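Methionine-binding protein (Coxiella burnetii, PDB 3TQW) probably binds methionine in the periplasm as the substrate-binding component of an ABC transporter, holding the free amino acid in a cleft between two lobes. Local coordinates at residues Q59-P62 with Y63-A66; A169-T173 with N174-P178; K214-V217 with S218-S222. All coordinates share one frame; numbering follows the deposited sequence. Where two conformers were deposited one is given.

In the fold
All three contacts are local ones at helix ends, but their places differ. Contacts 1 and 2 each stand where a strand gives way to a helix and both touch the bound methionine, their centres about 17 Å apart: 59-66 meets its thioether, 169-178 its backbone end. Strand 55-60 and strand 168-171 belong to different sheets, so the ligand is held between two sheet systems. Contact 2 is the buried one; contacts 1 and 3 are partly buried. Contact 3, in helix 211-220, lies farther out, its centre about 19 Å from the centre of the chain, and touches no ligand. Its chemistry is that of a helix C-terminus, whereas the other two are helix starts.

Contact 1. Residues Q59-P62 with Y63-A66; sequences QHLP and YLKA. With MET (methionine), chain C.
The imidazole of His60 takes the backbone N-H of Tyr63 onto ND1, 3.1 Å from Tyr63 N, with the donor close to the ring plane. This is the side-chain N-cap bond of helix 61-71, and it depends on the ring being folded back over its own backbone: chi1 of 46° puts CG between the backbone N and the carbonyl carbon. At the other end of the ring NE2 is hydrogen-bonded to Asn113, so both nitrogens are engaged and the ring's rotation is fixed. Histidine suits the place because it can cap with one nitrogen and cross to another helix with the other. The first helical turns follow, with Leu64 N bonded to His60 O and a nearly straight bond of 2.8 Å from Lys65 N to Leu61 O.

The fixed imidazole offers one face to the ligand, whose SD lies 3.4 Å from His60 NE2, displaced toward the rim. Tyr63 receives the other end of the thioether: methyl CE sits over one face of the phenol ring, 3.7 Å from Tyr63 CG, a CH-pi contact suited to a soft, apolar tip. The carboxamide of Gln59 reaches the edge of the same ring, with OE1 3.5 Å from Tyr63 CD1, while OE1 is held by Asn45. Farther out, Leu61 leans against the Lys65 methylenes, and the extended lysine chain slants back over Leu61 as it leaves the helix.

Gln59 bonds through its backbone to Val200 of the neighbouring antiparallel strand 198-204. Helix 111-123 touches both His60 and Tyr63, and Tyr197 meets the His60 ring edge-to-face, which places the end of strand 55-60 and the start of helix 61-71 against the methionine pocket.

Contact 2. Residues A169-T173 with N174-P178; sequences AAINT and NYAIP. With MET (methionine), chain C.
Ile171, near the end of strand 168-171, turns CG2 onto the helix that follows, 3.9 Å from Ala176 CB and 4.1 Å from Tyr175 CB. A branched apolar chain fits here, and the small alanine lets it come close. Next, Asn172 occupies the N-cap position, yet it is its backbone oxygen that receives the helix start. Asn172 O accepts from Ala176 N at 3.0 Å, in the carbonyl plane, and from Tyr175 N at 2.9 Å, which lies above that plane; two bonds thus grip one buried oxygen. The side chain of Asn172 makes no capping bond and lies beside the ligand. Thr173 then opens the helix, its O accepting from Ile177 N, and its CG2, anti to the backbone N, meets Ile177 CD1 at 3.6 Å.

Beyond it, Asn174 has CG folded between backbone N and carbonyl carbon (chi1 71°), which brings OD1 to 3.6 Å from the ligand CA and lays ND2 over the centre of the Tyr175 ring. Tyr41 holds that same OD1 by its hydroxyl. Together with Arg116, which bonds the ligand, this strand-to-helix turn forms part of the amino-acid site of an NlpA-family periplasmic binding protein.

Contact 3. Residues K214-V217 with S218-S222; sequences KQLV and SALHS
Val217 and His221 lie side by side one turn apart, pointing the same way near the end of helix 211-220. Followed outward, His221 has CB 4.0 Å from Val217 O, the start of an approach that closes in at the ring. CG comes to 3.6 Å from that oxygen, and ND1 is nearer still, though the angle is too poor for a hydrogen bond. CE1 then meets the methyl CG1 of Val217 at 3.5 Å, a van der Waals touch made possible by CG1 standing anti to the backbone N (chi1 172°). At the tip NE2 makes a weak hydrogen bond to the backbone oxygen of Lys80, so the imidazole spans from just past the helix end to strand 75-83.

Along the backbone, Ala219 N bonds Gln215 O at 2.9 Å and Leu220 N bonds Leu216 O, but His221 N reaches Val217 O only weakly. The bonding shifts here from the fourth residue back to the third: His221 N bonds Ser218 O at 3.0 Å, and Ser222 N bonds Ala219 O. Ser222 OG donates to Ala219 O at 2.7 Å and caps Val225 N, an N-cap serine joining the C-terminal end of helix 211-220 to helix 223-233.

Contact 1. Residues Q59-P62 with Y63-A66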
loop_
_atom_site.group_PDB
_atom_site.type_symbol
_atom_site.label_atom_id
_atom_site.label_comp_id
_atom_site.label_asym_id
_atom_site.label_seq_id
_atom_site.Cartn_x
_atom_site.Cartn_y
_atom_site.Cartn_z
ATOM N N GLN A 59 1.693 0.532 -5.885
ATOM C CA GLN A 59 2.317 1.505 -4.992
ATOM C C GLN A 59 1.582 2.838 -4.932
ATOM O O GLN A 59 0.795 3.173 -5.827
ATOM C CB GLN A 59 3.757 1.769 -5.450
ATOM C CG GLN A 59 3.838 2.765 -6.596
ATOM C CD GLN A 59 5.130 2.663 -7.370
ATOM O OE1 GLN A 59 6.217 2.797 -6.811
ATOM N NE2 GLN A 59 5.019 2.425 -8.670
ATOM N N HIS A 60 1.863 3.607 -3.882
ATOM C CA HIS A 60 1.435 5.005 -3.825
ATOM C C HIS A 60 2.554 5.950 -4.276
ATOM O O HIS A 60 3.700 5.531 -4.464
ATOM C CB HIS A 60 0.910 5.381 -2.430
ATOM C CG HIS A 60 1.779 4.923 -1.297
ATOM N ND1 HIS A 60 3.076 5.361 -1.125
ATOM C CD2 HIS A 60 1.525 4.090 -0.259
ATOM C CE1 HIS A 60 3.586 4.808 -0.039
ATOM N NE2 HIS A 60 2.668 4.029 0.505
ATOM N N LEU A 61 2.213 7.223 -4.441
ATOM C CA LEU A 61 3.154 8.210 -4.961
ATOM C C LEU A 61 4.393 8.426 -4.072
ATOM O O LEU A 61 5.507 8.525 -4.584
ATOM C CB LEU A 61 2.432 9.532 -5.240
ATOM C CG LEU A 61 3.143 10.564 -6.112
ATOM C CD1 LEU A 61 3.738 9.913 -7.350
ATOM C CD2 LEU A 61 2.184 11.691 -6.495
ATOM N N PRO A 62 4.209 8.499 -2.741
ATOM C CA PRO A 62 5.392 8.639 -1.881
ATOM C C PRO A 62 6.369 7.467 -2.022
ATOM O O PRO A 62 7.581 7.677 -1.998
ATOM C CB PRO A 62 4.795 8.671 -0.469
ATOM C CG PRO A 62 3.413 9.249 -0.683
ATOM C CD PRO A 62 2.957 8.618 -1.973
ATOM N N TYR A 63 5.856 6.251 -2.162
ATOM C CA TYR A 63 6.733 5.114 -2.405
ATOM C C TYR A 63 7.478 5.270 -3.736
ATOM O O TYR A 63 8.680 5.026 -3.821
ATOM C CB TYR A 63 5.953 3.797 -2.382
ATOM C CG TYR A 63 6.861 2.590 -2.405
ATOM C CD1 TYR A 63 7.354 2.092 -3.608
ATOM C CD2 TYR A 63 7.244 1.962 -1.225
ATOM C CE1 TYR A 63 8.202 0.983 -3.635
ATOM C CE2 TYR A 63 8.085 0.850 -1.241
ATOM C CZ TYR A 63 8.563 0.374 -2.447
ATOM O OH TYR A 63 9.403 -0.720 -2.469
ATOM N N LEU A 64 6.756 5.678 -4.775
ATOM C CA LEU A 64 7.356 5.868 -6.094
ATOM C C LEU A 64 8.456 6.923 -6.056
ATOM O O LEU A 64 9.559 6.710 -6.565
ATOM C CB LEU A 64 6.281 6.273 -7.108
ATOM C CG LEU A 64 6.776 6.596 -8.515
ATOM C CD1 LEU A 64 7.621 5.445 -9.062
ATOM C CD2 LEU A 64 5.594 6.899 -9.446
ATOM N N LYS A 65 8.148 8.065 -5.452
ATOM C CA LYS A 65 9.117 9.141 -5.316
ATOM C C LYS A 65 10.343 8.676 -4.541
ATOM O O LYS A 65 11.473 9.011 -4.892
ATOM C CB LYS A 65 8.481 10.352 -4.626
ATOM C CG LYS A 65 7.375 11.012 -5.446
ATOM C CD LYS A 65 6.705 12.141 -4.672
ATOM C CE LYS A 65 5.647 12.842 -5.523
ATOM N NZ LYS A 65 4.885 13.864 -4.746
ATOM N N ALA A 66 10.121 7.906 -3.481
ATOM C CA ALA A 66 11.238 7.419 -2.676
ATOM C C ALA A 66 12.144 6.471 -3.470
ATOM O O ALA A 66 13.370 6.611 -3.446
ATOM C CB ALA A 66 10.732 6.758 -1.391
HETATM N N MET C . -0.904 -1.276 -1.580
HETATM C CA MET C . 0.012 -0.687 -0.594
HETATM C C MET C . -0.746 0.329 0.256
HETATM O O MET C . -1.598 1.047 -0.264
HETATM C CB MET C . 1.190 -0.014 -1.312
HETATM C CG MET C . 2.259 0.602 -0.403
HETATM S SD MET C . 3.599 1.369 -1.353
HETATM C CE MET C . 4.305 -0.093 -2.110
HETATM O OXT MET C . -0.540 0.456 1.465
#

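Contact 2. Residues A169-T173 with N174-P178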
loop_
_atom_site.group_PDB
_atom_site.type_symbol
_atom_site.label_atom_id
_atom_site.label_comp_id
_atom_site.label_asym_id
_atom_site.label_seq_id
_atom_site.Cartn_x
_atom_site.Cartn_y
_atom_site.Cartn_z
ATOM N N ALA A 169 0.871 -3.544 15.433
ATOM C CA ALA A 169 1.585 -3.411 14.167
ATOM C C ALA A 169 0.782 -2.599 13.166
ATOM O O ALA A 169 -0.432 -2.768 13.048
ATOM C CB ALA A 169 1.928 -4.789 13.592
ATOM N N ALA A 170 1.470 -1.704 12.464
ATOM C CA ALA A 170 0.889 -1.004 11.327
ATOM C C ALA A 170 1.148 -1.862 10.097
ATOM O O ALA A 170 2.301 -2.131 9.761
ATOM C CB ALA A 170 1.538 0.363 11.165
ATOM N N ILE A 171 0.086 -2.307 9.432
ATOM C CA ILE A 171 0.222 -3.252 8.325
ATOM C C ILE A 171 -0.486 -2.760 7.062
ATOM O O ILE A 171 -1.638 -2.331 7.116
ATOM C CB ILE A 171 -0.350 -4.635 8.718
ATOM C CG1 ILE A 171 0.259 -5.112 10.045
ATOM C CG2 ILE A 171 -0.144 -5.659 7.589
ATOM C CD1 ILE A 171 -0.252 -6.475 10.515
ATOM N N ASN A 172 0.197 -2.816 5.923
ATOM C CA ASN A 172 -0.445 -2.455 4.659
ATOM C C ASN A 172 -1.580 -3.425 4.380
ATOM O O ASN A 172 -1.447 -4.627 4.591
ATOM C CB ASN A 172 0.541 -2.500 3.490
ATOM C CG ASN A 172 1.688 -1.518 3.645
ATOM O OD1 ASN A 172 1.643 -0.406 3.119
ATOM N ND2 ASN A 172 2.730 -1.934 4.347
ATOM N N THR A 173 -2.693 -2.899 3.898
ATOM C CA THR A 173 -3.872 -3.715 3.647
ATOM C C THR A 173 -3.617 -4.927 2.737
ATOM O O THR A 173 -4.157 -6.003 2.982
ATOM C CB THR A 173 -5.019 -2.846 3.106
ATOM O OG1 THR A 173 -5.423 -1.927 4.134
ATOM C CG2 THR A 173 -6.211 -3.709 2.682
ATOM N N ASN A 174 -2.790 -4.772 1.702
ATOM C CA ASN A 174 -2.540 -5.905 0.810
ATOM C C ASN A 174 -1.902 -7.083 1.549
ATOM O O ASN A 174 -2.030 -8.227 1.121
ATOM C CB ASN A 174 -1.711 -5.504 -0.423
ATOM C CG ASN A 174 -0.266 -5.199 -0.087
ATOM O OD1 ASN A 174 0.037 -4.163 0.501
ATOM N ND2 ASN A 174 0.636 -6.097 -0.465
ATOM N N TYR A 175 -1.230 -6.804 2.666
ATOM C CA TYR A 175 -0.620 -7.869 3.464
ATOM C C TYR A 175 -1.514 -8.322 4.620
ATOM O O TYR A 175 -1.485 -9.486 5.015
ATOM C CB TYR A 175 0.765 -7.450 3.983
ATOM C CG TYR A 175 1.823 -7.416 2.897
ATOM C CD1 TYR A 175 2.038 -8.518 2.075
ATOM C CD2 TYR A 175 2.588 -6.278 2.681
ATOM C CE1 TYR A 175 2.996 -8.492 1.073
ATOM C CE2 TYR A 175 3.555 -6.239 1.680
ATOM C CZ TYR A 175 3.750 -7.347 0.881
ATOM O OH TYR A 175 4.698 -7.307 -0.114
ATOM N N ALA A 176 -2.310 -7.402 5.155
ATOM C CA ALA A 176 -3.230 -7.735 6.237
ATOM C C ALA A 176 -4.292 -8.742 5.793
ATOM O O ALA A 176 -4.593 -9.701 6.505
ATOM C CB ALA A 176 -3.890 -6.479 6.777
ATOM N N ILE A 177 -4.857 -8.526 4.612
ATOM C CA ILE A 177 -5.979 -9.344 4.162
ATOM C C ILE A 177 -5.641 -10.828 4.027
ATOM O O ILE A 177 -6.354 -11.665 4.569
ATOM C CB ILE A 177 -6.626 -8.778 2.884
ATOM C CG1 ILE A 177 -7.466 -7.547 3.257
ATOM C CG2 ILE A 177 -7.488 -9.832 2.198
ATOM C CD1 ILE A 177 -7.990 -6.773 2.071
ATOM N N PRO A 178 -4.540 -11.160 3.334
ATOM C CA PRO A 178 -4.177 -12.579 3.229
ATOM C C PRO A 178 -3.887 -13.199 4.598
ATOM O O PRO A 178 -3.916 -14.425 4.732
ATOM C CB PRO A 178 -2.894 -12.561 2.392
ATOM C CG PRO A 178 -2.887 -11.232 1.705
ATOM C CD PRO A 178 -3.597 -10.285 2.617
HETATM N N MET C . -0.904 -1.276 -1.580
HETATM C CA MET C . 0.012 -0.687 -0.594
HETATM C C MET C . -0.746 0.329 0.256
HETATM O O MET C . -1.598 1.047 -0.264
HETATM C CB MET C . 1.190 -0.014 -1.312
HETATM C CG MET C . 2.259 0.602 -0.403
HETATM S SD MET C . 3.599 1.369 -1.353
HETATM C CE MET C . 4.305 -0.093 -2.110
HETATM O OXT MET C . -0.540 0.456 1.465
#

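Contact 3. Residues K214-V217 with S218-S222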
loop_
_atom_site.group_PDB
_atom_site.type_symbol
_atom_site.label_atom_id
_atom_site.label_comp_id
_atom_site.label_asym_id
_atom_site.label_seq_id
_atom_site.Cartn_x
_atom_site.Cartn_y
_atom_site.Cartn_z
ATOM N N LYS A 214 -3.229 3.969 -20.801
ATOM C CA LYS A 214 -4.301 4.816 -20.283
ATOM C C LYS A 214 -5.609 4.034 -20.161
ATOM O O LYS A 214 -6.389 4.252 -19.239
ATOM C CB LYS A 214 -4.521 6.036 -21.180
ATOM C CG LYS A 214 -3.389 7.056 -21.167
ATOM C CD LYS A 214 -3.776 8.283 -21.990
ATOM C CE LYS A 214 -2.699 9.353 -21.954
ATOM N NZ LYS A 214 -3.087 10.552 -22.756
ATOM N N GLN A 215 -5.849 3.127 -21.100
ATOM C CA GLN A 215 -7.046 2.288 -21.053
ATOM C C GLN A 215 -7.068 1.355 -19.840
ATOM O O GLN A 215 -8.132 1.032 -19.321
ATOM C CB GLN A 215 -7.216 1.514 -22.361
ATOM C CG GLN A 215 -7.659 2.407 -23.501
ATOM C CD GLN A 215 -7.484 1.749 -24.858
ATOM O OE1 GLN A 215 -7.222 0.553 -24.949
ATOM N NE2 GLN A 215 -7.609 2.535 -25.916
ATOM N N LEU A 216 -5.891 0.943 -19.385
ATOM C CA LEU A 216 -5.792 0.128 -18.183
ATOM C C LEU A 216 -6.289 0.901 -16.961
ATOM O O LEU A 216 -6.967 0.343 -16.097
ATOM C CB LEU A 216 -4.348 -0.336 -17.972
ATOM C CG LEU A 216 -4.077 -1.256 -16.784
ATOM C CD1 LEU A 216 -4.895 -2.536 -16.896
ATOM C CD2 LEU A 216 -2.591 -1.570 -16.691
ATOM N N VAL A 217 -5.950 2.185 -16.894
ATOM C CA VAL A 217 -6.424 3.052 -15.822
ATOM C C VAL A 217 -7.941 3.164 -15.878
ATOM O O VAL A 217 -8.615 3.047 -14.857
ATOM C CB VAL A 217 -5.795 4.461 -15.895
ATOM C CG1 VAL A 217 -6.456 5.399 -14.894
ATOM C CG2 VAL A 217 -4.305 4.381 -15.642
ATOM N N SER A 218 -8.479 3.381 -17.075
ATOM C CA SER A 218 -9.925 3.457 -17.243
ATOM C C SER A 218 -10.636 2.172 -16.802
ATOM O O SER A 218 -11.660 2.222 -16.117
ATOM C CB SER A 218 -10.280 3.793 -18.692
ATOM O OG SER A 218 -9.672 5.011 -19.088
ATOM N N ALA A 219 -10.095 1.024 -17.198
ATOM C CA ALA A 219 -10.665 -0.268 -16.800
ATOM C C ALA A 219 -10.690 -0.437 -15.280
ATOM O O ALA A 219 -11.643 -0.989 -14.723
ATOM C CB ALA A 219 -9.894 -1.411 -17.440
ATOM N N LEU A 220 -9.629 0.022 -14.619
ATOM C CA LEU A 220 -9.535 -0.046 -13.163
ATOM C C LEU A 220 -10.551 0.857 -12.455
ATOM O O LEU A 220 -10.775 0.718 -11.254
ATOM C CB LEU A 220 -8.112 0.278 -12.695
ATOM C CG LEU A 220 -7.115 -0.860 -12.928
ATOM C CD1 LEU A 220 -5.663 -0.366 -12.918
ATOM C CD2 LEU A 220 -7.338 -1.956 -11.893
ATOM N N HIS A 221 -11.172 1.763 -13.207
ATOM C CA HIS A 221 -12.261 2.592 -12.686
ATOM C C HIS A 221 -13.634 2.118 -13.150
ATOM O O HIS A 221 -14.639 2.784 -12.904
ATOM C CB HIS A 221 -12.074 4.049 -13.115
ATOM C CG HIS A 221 -10.863 4.700 -12.528
ATOM N ND1 HIS A 221 -9.977 5.440 -13.282
ATOM C CD2 HIS A 221 -10.396 4.730 -11.258
ATOM C CE1 HIS A 221 -9.012 5.892 -12.501
ATOM N NE2 HIS A 221 -9.243 5.477 -11.269
ATOM N N SER A 222 -13.685 0.980 -13.835
ATOM C CA SER A 222 -14.954 0.476 -14.355
ATOM C C SER A 222 -15.894 0.043 -13.232
ATOM O O SER A 222 -15.449 -0.283 -12.130
ATOM C CB SER A 222 -14.714 -0.705 -15.287
ATOM O OG SER A 222 -14.205 -1.812 -14.562
#